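Local coordinates for StiE protein (Stigmatella aurantiaca, PDB 6ECX), which catalyses, through the domain given here, the S-adenosylmethionine-dependent O-methylation of polyketide intermediates, as one part of a longer, modular polyketide synthase, at residues A[87-92]-A[156-161]; A[183-188]-A[290-295]; A[193-198]-A[212-217]. All coordinates share one frame; numbering follows the deposited sequence. Where two conformers were deposited one is given.

All three contacts reach one mixed sheet. Interactions 1 and 2 are neighbours, centres about 11 Å apart, and they touch directly: Thr-184 N to Tyr-157 O and Val-160 N to Leu-188 O, each 2.8 Å, are probable hydrogen bonds between them. Strand 187-196 then runs from interaction 2 to interaction 3, whose centres are about 22 Å apart, and interaction 3 is nested inside the long loop that interaction 2 closes. Interactions 1 and 3 do not meet. Bound S-adenosylmethionine lies about 7 Å from the side chain of Leu-161 in interaction 1 and about 9 Å from that of Phe-194 in interaction 3, whereas interaction 2 lies away from the cofactor site.

Interaction 1: A[87-92]-A[156-161]; sequences SAIKNV and MYDLVL
The edge of the Tyr-157 ring faces Asn-91, whose carbonyl carbon lies in the ring plane, while Asn-91 CB and Val-92 C approach obliquely, Val-92 C to 3.5 Å from Tyr-157 CD1. The phenol hydroxyl bonds Asp-116. Asn-91 and Tyr-157 lie on neighbouring parallel strands, 91-94 and 157-163, of the Rossmann-like sheet of a class I methyltransferase. The second flat group, the Asp-158 carboxylate, receives Lys-90 N on the anti lone pair of OD2, 2.8 Å away, and a weak bond from Asn-91 N. Its CG sits beside its own backbone N (chi1 -58°), which turns the carboxylate to those amides; OD1 is hydrogen-bonded to Thr-184 OG1, which also contacts Tyr-157 O. Because the chain turns a corner at Asp-158, two successive amides converge on Asn-91 O: Asp-158 N at 2.9 Å, tilted from the carbonyl plane, and Leu-159 N at 3.2 Å, nearly in line with the C=O bond. Val-92 pairs with Leu-159 across the parallel strands, their side chains alongside on the same face, and Ile-89 CD1 meets Leu-159 CB at 4.0 Å. One water accepts from Asn-91 ND2 at 2.7 Å and donates to both Met-156 O and Asp-158 OD1.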
loop_
_atom_site.group_PDB
_atom_site.type_symbol
_atom_site.label_atom_id
_atom_site.label_comp_id
_atom_site.label_asym_id
_atom_site.label_seq_id
_atom_site.Cartn_x
_atom_site.Cartn_y
_atom_site.Cartn_z
ATOM N N SER A 87 5.376 -2.440 19.997
ATOM C CA SER A 87 5.893 -3.151 21.158
ATOM C C SER A 87 4.944 -4.251 21.615
ATOM O O SER A 87 5.380 -5.181 22.309
ATOM C CB SER A 87 6.174 -2.181 22.320
ATOM O OG SER A 87 4.961 -1.692 22.861
ATOM N N ALA A 88 3.664 -4.162 21.239
ATOM C CA ALA A 88 2.640 -5.091 21.702
ATOM C C ALA A 88 2.444 -6.263 20.754
ATOM O O ALA A 88 1.832 -7.271 21.131
ATOM C CB ALA A 88 1.307 -4.348 21.867
ATOM N N ILE A 89 2.941 -6.152 19.567
ATOM C CA ILE A 89 2.733 -7.115 18.497
ATOM C C ILE A 89 3.902 -8.086 18.468
ATOM O O ILE A 89 5.028 -7.741 18.850
ATOM C CB ILE A 89 2.558 -6.317 17.190
ATOM C CG1 ILE A 89 1.104 -5.810 17.134
ATOM C CG2 ILE A 89 2.977 -7.091 15.937
ATOM C CD1 ILE A 89 0.923 -4.686 16.189
ATOM N N LYS A 90 3.630 -9.325 18.054
ATOM C CA LYS A 90 4.669 -10.328 17.887
ATOM C C LYS A 90 4.935 -10.679 16.429
ATOM O O LYS A 90 6.091 -10.646 16.002
ATOM C CB LYS A 90 4.309 -11.600 18.661
ATOM C CG LYS A 90 5.375 -12.681 18.571
ATOM C CD LYS A 90 6.739 -12.145 18.993
ATOM C CE LYS A 90 7.769 -13.256 19.142
ATOM N NZ LYS A 90 8.975 -12.744 19.859
ATOM N N ASN A 91 3.892 -11.000 15.651
ATOM C CA ASN A 91 4.041 -11.609 14.330
ATOM C C ASN A 91 3.393 -10.724 13.273
ATOM O O ASN A 91 2.266 -10.258 13.472
ATOM C CB ASN A 91 3.384 -12.998 14.318
ATOM C CG ASN A 91 3.977 -13.933 15.379
ATOM O OD1 ASN A 91 5.149 -14.283 15.308
ATOM N ND2 ASN A 91 3.168 -14.322 16.367
ATOM N N VAL A 92 4.094 -10.530 12.140
ATOM C CA VAL A 92 3.683 -9.629 11.061
ATOM C C VAL A 92 3.646 -10.406 9.746
ATOM O O VAL A 92 4.550 -11.198 9.460
ATOM C CB VAL A 92 4.647 -8.420 10.924
ATOM C CG1 VAL A 92 4.172 -7.434 9.804
ATOM C CG2 VAL A 92 4.845 -7.694 12.270
ATOM N N MET A 156 0.136 -17.549 12.250
ATOM C CA MET A 156 -0.947 -16.789 12.860
ATOM C C MET A 156 -0.375 -15.444 13.292
ATOM O O MET A 156 0.593 -15.399 14.060
ATOM C CB MET A 156 -1.537 -17.565 14.044
ATOM C CG MET A 156 -2.742 -16.918 14.688
ATOM S SD MET A 156 -4.139 -16.738 13.555
ATOM C CE MET A 156 -4.556 -18.451 13.247
ATOM N N TYR A 157 -0.961 -14.353 12.793
ATOM C CA TYR A 157 -0.338 -13.038 12.859
ATOM C C TYR A 157 -1.128 -12.074 13.735
ATOM O O TYR A 157 -2.327 -12.242 13.971
ATOM C CB TYR A 157 -0.176 -12.467 11.437
ATOM C CG TYR A 157 0.686 -13.391 10.612
ATOM C CD1 TYR A 157 2.075 -13.342 10.711
ATOM C CD2 TYR A 157 0.117 -14.375 9.813
ATOM C CE1 TYR A 157 2.891 -14.240 10.005
ATOM C CE2 TYR A 157 0.920 -15.268 9.096
ATOM C CZ TYR A 157 2.300 -15.179 9.184
ATOM O OH TYR A 157 3.080 -16.055 8.475
ATOM N N ASP A 158 -0.411 -11.067 14.237
ATOM C CA ASP A 158 -0.989 -9.960 14.981
ATOM C C ASP A 158 -1.193 -8.732 14.127
ATOM O O ASP A 158 -2.078 -7.920 14.421
ATOM C CB ASP A 158 -0.074 -9.584 16.148
ATOM C CG ASP A 158 0.170 -10.744 17.089
ATOM O OD1 ASP A 158 -0.723 -11.593 17.226
ATOM O OD2 ASP A 158 1.257 -10.794 17.682
ATOM N N LEU A 159 -0.414 -8.598 13.049
ATOM C CA LEU A 159 -0.484 -7.435 12.173
ATOM C C LEU A 159 -0.283 -7.923 10.749
ATOM O O LEU A 159 0.589 -8.767 10.508
ATOM C CB LEU A 159 0.589 -6.394 12.543
ATOM C CG LEU A 159 0.888 -5.223 11.590
ATOM C CD1 LEU A 159 -0.291 -4.247 11.552
ATOM C CD2 LEU A 159 2.161 -4.474 12.048
ATOM N N VAL A 160 -1.117 -7.432 9.822
ATOM C CA VAL A 160 -1.029 -7.772 8.400
ATOM C C VAL A 160 -0.906 -6.482 7.593
ATOM O O VAL A 160 -1.628 -5.513 7.845
ATOM C CB VAL A 160 -2.246 -8.597 7.925
ATOM C CG1 VAL A 160 -2.168 -8.880 6.410
ATOM C CG2 VAL A 160 -2.350 -9.930 8.668
ATOM N N LEU A 161 0.012 -6.471 6.619
ATOM C CA LEU A 161 0.318 -5.293 5.817
ATOM C C LEU A 161 -0.052 -5.575 4.364
ATOM O O LEU A 161 0.304 -6.635 3.819
ATOM C CB LEU A 161 1.813 -4.910 5.872
ATOM C CG LEU A 161 2.607 -4.900 7.172
ATOM C CD1 LEU A 161 4.059 -4.488 6.906
ATOM C CD2 LEU A 161 1.982 -3.952 8.167
HETATM O O HOH W 1 0.468 -14.022 16.620
#

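Interaction 2: A[183-188]-A[290-295]; sequences LTNGGL and VQKDRF
Lys-292 is stretched out along its whole length, with CG trans to the backbone N (chi1 179°), which lays the chain antiparallel alongside the Leu-183 side chain and brings Lys-292 NZ within 2.7 Å of Leu-183 O, in the carbonyl plane. Lys-292 CB packs against Leu-183 CD2 at 3.8 Å. NZ also forms a salt bridge with Asp-180 and bonds a glycerol, probably from the crystallisation liquor. Asn-185 likewise swings CG away from its own N (chi1 -167°), which carries the amide across to Arg-294 and Phe-295. Asn-185 OD1 accepts from Arg-294 N at 2.9 Å, the donor standing above the carbonyl plane. Asn-185 ND2 sits 3.2 Å from Phe-295 CE2, over one face of the ring but offset toward the rim, with the amide nearly perpendicular to the ring.

Asn-185 belongs to a type II turn, Thr-184 to Gly-187, that leads into strand 187-196, which here pairs with strand 283-292, the antiparallel strand of the methyltransferase sheet. Gly-186 takes the positive phi (73°) usual for glycine at the third position of such a turn. Leu-188 and Gln-291 form a non-hydrogen-bonded pair, and next to it Lys-292 N donates to Gly-187 O at 2.8 Å. Gly-186 N adds a weak bond to Lys-292 O. Gln-291 reaches back along the turn: its NE2 bonds Gly-186 O at 3.2 Å, the acceptor lying near the plane of the glutamine amide, while OE1 is held by Arg-227.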
loop_
_atom_site.group_PDB
_atom_site.type_symbol
_atom_site.label_atom_id
_atom_site.label_comp_id
_atom_site.label_asym_id
_atom_site.label_seq_id
_atom_site.Cartn_x
_atom_site.Cartn_y
_atom_site.Cartn_z
ATOM N N LEU A 183 -5.260 -14.279 11.083
ATOM C CA LEU A 183 -5.145 -13.122 11.955
ATOM C C LEU A 183 -5.700 -13.512 13.320
ATOM O O LEU A 183 -6.826 -14.022 13.401
ATOM C CB LEU A 183 -5.925 -11.950 11.350
ATOM C CG LEU A 183 -5.787 -10.530 11.866
ATOM C CD1 LEU A 183 -4.311 -10.147 11.990
ATOM C CD2 LEU A 183 -6.525 -9.595 10.898
ATOM N N THR A 184 -4.922 -13.294 14.387
ATOM C CA THR A 184 -5.479 -13.490 15.727
ATOM C C THR A 184 -6.663 -12.548 15.947
ATOM O O THR A 184 -6.730 -11.458 15.374
ATOM C CB THR A 184 -4.420 -13.256 16.823
ATOM O OG1 THR A 184 -3.920 -11.907 16.770
ATOM C CG2 THR A 184 -3.289 -14.194 16.654
ATOM N N ASN A 185 -7.610 -12.960 16.792
ATOM C CA ASN A 185 -8.760 -12.088 17.054
ATOM C C ASN A 185 -8.303 -10.762 17.655
ATOM O O ASN A 185 -7.409 -10.711 18.502
ATOM C CB ASN A 185 -9.782 -12.761 17.980
ATOM C CG ASN A 185 -11.103 -12.007 18.016
ATOM O OD1 ASN A 185 -11.412 -11.251 17.084
ATOM N ND2 ASN A 185 -11.898 -12.210 19.079
ATOM N N GLY A 186 -8.913 -9.666 17.208
ATOM C CA GLY A 186 -8.359 -8.373 17.568
ATOM C C GLY A 186 -7.071 -7.974 16.863
ATOM O O GLY A 186 -6.589 -6.857 17.101
ATOM N N GLY A 187 -6.500 -8.831 16.016
ATOM C CA GLY A 187 -5.327 -8.451 15.227
ATOM C C GLY A 187 -5.642 -7.308 14.261
ATOM O O GLY A 187 -6.792 -6.988 13.997
ATOM N N LEU A 188 -4.589 -6.674 13.738
ATOM C CA LEU A 188 -4.711 -5.466 12.925
ATOM C C LEU A 188 -4.328 -5.726 11.466
ATOM O O LEU A 188 -3.436 -6.526 11.168
ATOM C CB LEU A 188 -3.825 -4.335 13.481
ATOM C CG LEU A 188 -4.012 -3.973 14.962
ATOM C CD1 LEU A 188 -3.000 -2.914 15.398
ATOM C CD2 LEU A 188 -5.439 -3.501 15.213
ATOM N N VAL A 290 -7.759 -1.412 10.173
ATOM C CA VAL A 290 -8.798 -2.428 10.277
ATOM C C VAL A 290 -8.450 -3.348 11.443
ATOM O O VAL A 290 -7.271 -3.645 11.677
ATOM C CB VAL A 290 -8.894 -3.220 8.952
ATOM C CG1 VAL A 290 -9.915 -4.356 9.021
ATOM C CG2 VAL A 290 -9.195 -2.244 7.775
ATOM N N GLN A 291 -9.467 -3.822 12.168
ATOM C CA GLN A 291 -9.246 -4.761 13.264
ATOM C C GLN A 291 -10.070 -6.032 13.056
ATOM O O GLN A 291 -11.232 -5.971 12.673
ATOM C CB GLN A 291 -9.581 -4.122 14.623
ATOM C CG GLN A 291 -9.213 -5.034 15.802
ATOM C CD GLN A 291 -9.593 -4.447 17.141
ATOM O OE1 GLN A 291 -10.411 -3.541 17.222
ATOM N NE2 GLN A 291 -8.957 -4.928 18.195
ATOM N N LYS A 292 -9.476 -7.196 13.303
ATOM C CA LYS A 292 -10.282 -8.416 13.299
ATOM C C LYS A 292 -11.251 -8.438 14.483
ATOM O O LYS A 292 -10.885 -8.123 15.625
ATOM C CB LYS A 292 -9.379 -9.652 13.357
ATOM C CG LYS A 292 -10.186 -10.928 13.383
ATOM C CD LYS A 292 -9.323 -12.145 13.151
ATOM C CE LYS A 292 -10.178 -13.409 13.165
ATOM N NZ LYS A 292 -9.355 -14.541 12.659
ATOM N N ASP A 293 -12.495 -8.823 14.207
ATOM C CA ASP A 293 -13.597 -8.804 15.192
ATOM C C ASP A 293 -14.370 -10.108 14.967
ATOM O O ASP A 293 -15.376 -10.155 14.271
ATOM C CB ASP A 293 -14.482 -7.572 14.987
ATOM C CG ASP A 293 -15.514 -7.377 16.078
ATOM O OD1 ASP A 293 -15.825 -8.310 16.849
ATOM O OD2 ASP A 293 -16.052 -6.256 16.128
ATOM N N ARG A 294 -13.875 -11.177 15.586
ATOM C CA ARG A 294 -14.429 -12.510 15.372
ATOM C C ARG A 294 -15.790 -12.677 16.038
ATOM O O ARG A 294 -16.631 -13.445 15.555
ATOM C CB ARG A 294 -13.433 -13.552 15.910
ATOM C CG ARG A 294 -13.877 -14.984 15.775
ATOM C CD ARG A 294 -13.999 -15.372 14.304
ATOM N NE ARG A 294 -14.441 -16.755 14.137
ATOM C CZ ARG A 294 -15.710 -17.138 14.193
ATOM N NH1 ARG A 294 -16.662 -16.241 14.413
ATOM N NH2 ARG A 294 -16.028 -18.412 14.019
ATOM N N PHE A 295 -16.033 -11.969 17.132
ATOM C CA PHE A 295 -17.212 -12.199 17.964
ATOM C C PHE A 295 -18.417 -11.349 17.578
ATOM O O PHE A 295 -19.482 -11.511 18.185
ATOM C CB PHE A 295 -16.848 -11.960 19.445
ATOM C CG PHE A 295 -15.740 -12.864 19.952
ATOM C CD1 PHE A 295 -15.609 -14.167 19.468
ATOM C CD2 PHE A 295 -14.834 -12.417 20.904
ATOM C CE1 PHE A 295 -14.592 -15.011 19.938
ATOM C CE2 PHE A 295 -13.809 -13.254 21.391
ATOM C CZ PHE A 295 -13.685 -14.555 20.895
#

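Interaction 3: A[193-198]-A[212-217]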
loop_
_atom_site.group_PDB
_atom_site.type_symbol
_atom_site.label_atom_id
_atom_site.label_comp_id
_atom_site.label_asym_id
_atom_site.label_seq_id
_atom_site.Cartn_x
_atom_site.Cartn_y
_atom_site.Cartn_z
ATOM N N ASP A 193 -4.686 1.584 -0.354
ATOM C CA ASP A 193 -5.339 1.162 -1.586
ATOM C C ASP A 193 -6.340 2.230 -2.013
ATOM O O ASP A 193 -6.494 3.268 -1.362
ATOM C CB ASP A 193 -6.002 -0.205 -1.440
ATOM C CG ASP A 193 -5.762 -1.084 -2.659
ATOM O OD1 ASP A 193 -6.020 -0.614 -3.778
ATOM O OD2 ASP A 193 -5.284 -2.222 -2.501
ATOM N N PHE A 194 -6.993 1.968 -3.138
ATOM C CA PHE A 194 -7.886 2.923 -3.776
ATOM C C PHE A 194 -9.345 2.601 -3.495
ATOM O O PHE A 194 -9.746 1.432 -3.475
ATOM C CB PHE A 194 -7.668 2.938 -5.282
ATOM C CG PHE A 194 -6.337 3.462 -5.678
ATOM C CD1 PHE A 194 -6.134 4.827 -5.829
ATOM C CD2 PHE A 194 -5.279 2.595 -5.891
ATOM C CE1 PHE A 194 -4.896 5.319 -6.189
ATOM C CE2 PHE A 194 -4.037 3.076 -6.264
ATOM C CZ PHE A 194 -3.843 4.437 -6.413
ATOM N N VAL A 195 -10.133 3.656 -3.315
ATOM C CA VAL A 195 -11.585 3.587 -3.237
ATOM C C VAL A 195 -12.134 4.334 -4.447
ATOM O O VAL A 195 -11.790 5.503 -4.669
ATOM C CB VAL A 195 -12.108 4.193 -1.923
ATOM C CG1 VAL A 195 -13.636 4.288 -1.956
ATOM C CG2 VAL A 195 -11.635 3.371 -0.711
ATOM N N ALA A 196 -12.963 3.665 -5.245
ATOM C CA ALA A 196 -13.649 4.336 -6.344
ATOM C C ALA A 196 -14.915 5.014 -5.830
ATOM O O ALA A 196 -15.721 4.386 -5.147
ATOM C CB ALA A 196 -14.008 3.344 -7.445
ATOM N N ASN A 197 -15.104 6.284 -6.182
ATOM C CA ASN A 197 -16.200 7.078 -5.644
ATOM C C ASN A 197 -17.374 7.221 -6.609
ATOM O O ASN A 197 -18.202 8.118 -6.428
ATOM C CB ASN A 197 -15.689 8.459 -5.238
ATOM C CG ASN A 197 -14.584 8.389 -4.211
ATOM O OD1 ASN A 197 -14.673 7.638 -3.237
ATOM N ND2 ASN A 197 -13.526 9.166 -4.425
ATOM N N THR A 198 -17.470 6.369 -7.626
ATOM C CA THR A 198 -18.642 6.375 -8.499
ATOM C C THR A 198 -19.189 4.969 -8.734
ATOM O O THR A 198 -20.051 4.765 -9.594
ATOM C CB THR A 198 -18.332 7.011 -9.861
ATOM O OG1 THR A 198 -17.128 6.443 -10.383
ATOM C CG2 THR A 198 -18.168 8.519 -9.727
ATOM N N SER A 212 -13.860 -1.622 -6.487
ATOM C CA SER A 212 -13.198 -0.913 -5.388
ATOM C C SER A 212 -14.102 0.128 -4.735
ATOM O O SER A 212 -13.614 1.105 -4.174
ATOM C CB SER A 212 -11.891 -0.257 -5.850
ATOM O OG SER A 212 -11.043 -1.179 -6.512
ATOM N N THR A 213 -15.421 -0.052 -4.797
ATOM C CA THR A 213 -16.302 0.894 -4.130
ATOM C C THR A 213 -16.263 0.681 -2.613
ATOM O O THR A 213 -15.757 -0.324 -2.101
ATOM C CB THR A 213 -17.744 0.765 -4.643
ATOM O OG1 THR A 213 -18.227 -0.554 -4.366
ATOM C CG2 THR A 213 -17.832 1.026 -6.157
ATOM N N ARG A 214 -16.790 1.663 -1.880
ATOM C CA ARG A 214 -16.952 1.491 -0.437
ATOM C C ARG A 214 -17.727 0.214 -0.122
ATOM O O ARG A 214 -17.310 -0.597 0.712
ATOM C CB ARG A 214 -17.671 2.703 0.155
ATOM C CG ARG A 214 -16.853 3.962 0.252
ATOM C CD ARG A 214 -17.783 5.176 0.407
ATOM N NE ARG A 214 -17.035 6.327 0.903
ATOM C CZ ARG A 214 -16.351 7.160 0.128
ATOM N NH1 ARG A 214 -16.341 6.984 -1.190
ATOM N NH2 ARG A 214 -15.692 8.176 0.670
ATOM N N GLU A 215 -18.863 0.012 -0.801
ATOM C CA GLU A 215 -19.703 -1.142 -0.506
ATOM C C GLU A 215 -18.978 -2.442 -0.803
ATOM O O GLU A 215 -19.147 -3.433 -0.087
ATOM C CB GLU A 215 -21.002 -1.059 -1.308
ATOM C CG GLU A 215 -21.886 -2.276 -1.162
ATOM C CD GLU A 215 -23.318 -1.993 -1.565
ATOM O OE1 GLU A 215 -24.239 -2.320 -0.781
ATOM O OE2 GLU A 215 -23.515 -1.424 -2.659
ATOM N N GLN A 216 -18.143 -2.448 -1.838
ATOM C CA GLN A 216 -17.426 -3.664 -2.193
ATOM C C GLN A 216 -16.338 -3.977 -1.182
ATOM O O GLN A 216 -16.227 -5.121 -0.729
ATOM C CB GLN A 216 -16.856 -3.533 -3.599
ATOM C CG GLN A 216 -17.911 -3.742 -4.656
ATOM C CD GLN A 216 -17.362 -3.502 -6.040
ATOM O OE1 GLN A 216 -16.658 -2.522 -6.270
ATOM N NE2 GLN A 216 -17.672 -4.400 -6.970
ATOM N N TRP A 217 -15.541 -2.973 -0.792
ATOM C CA TRP A 217 -14.598 -3.169 0.313
ATOM C C TRP A 217 -15.318 -3.622 1.579
ATOM O O TRP A 217 -14.844 -4.515 2.287
ATOM C CB TRP A 217 -13.823 -1.886 0.622
ATOM C CG TRP A 217 -12.724 -1.515 -0.359
ATOM C CD1 TRP A 217 -12.669 -0.394 -1.135
ATOM C CD2 TRP A 217 -11.524 -2.251 -0.639
ATOM N NE1 TRP A 217 -11.513 -0.384 -1.886
ATOM C CE2 TRP A 217 -10.797 -1.514 -1.607
ATOM C CE3 TRP A 217 -10.997 -3.461 -0.179
ATOM C CZ2 TRP A 217 -9.572 -1.952 -2.120
ATOM C CZ3 TRP A 217 -9.773 -3.895 -0.689
ATOM C CH2 TRP A 217 -9.077 -3.140 -1.650
HETATM O O HOH W 2 -8.465 -0.944 -5.404
HETATM O O HOH W 3 -17.307 4.439 -2.975
#
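Trp-217 sets the six-membered side of its indole against Asp-193, CZ2 lying 3.9 Å from Asp-193 CG, with the carboxylate steeply inclined to the ring. The tryptophan belongs to the first turn of helix 214-222, which opens with a capping box and packs against the end of strand 187-196 in the Rossmann-like sheet. In the box, Thr-213 OG1 accepts from Gln-216 N at the N-cap, and Gln-216 OE1 takes Thr-213 N in return, with an almost straight N-H...O angle of 177°. Thr-213 OG1 gets there by standing between its own backbone N and carbonyl carbon (chi1 61°).

From the edge of the indole, Trp-217 NE1 donates to Phe-194 O at 3.0 Å, the acceptor near the ring plane, which limits how far the ring can rotate. Val-195 CG2 touches the pyrrole side obliquely, 3.9 Å from Trp-217 CD1. Phe-210 and Phe-288 also meet the indole, making it part of an aromatic cluster.

One backbone bond joins the strand to the loop just before the helix: Ala-196 N to Ser-212 O, 2.9 Å, with the donor well above the carbonyl plane. Asp-193 OD1 holds its own neighbour, Phe-194 N, and the hydroxyl of Tyr-16, and takes a bond from a water that is also hydrogen-bonded to Ser-212 OG; OD2 accepts from Gly-167 N.

At the end of the strand, extended Arg-214 crosses Val-195 at about a right angle to reach Asn-197, whose amide is held from its other end by Gly-281 O and Ser-284 OG. A second water donates to Ala-196 O and accepts from Arg-214 N. The guanidinium, with NE held by Phe-309 O, closes the contact at its edge, Arg-214 NH1 lying 2.7 Å from Asn-197 OD1.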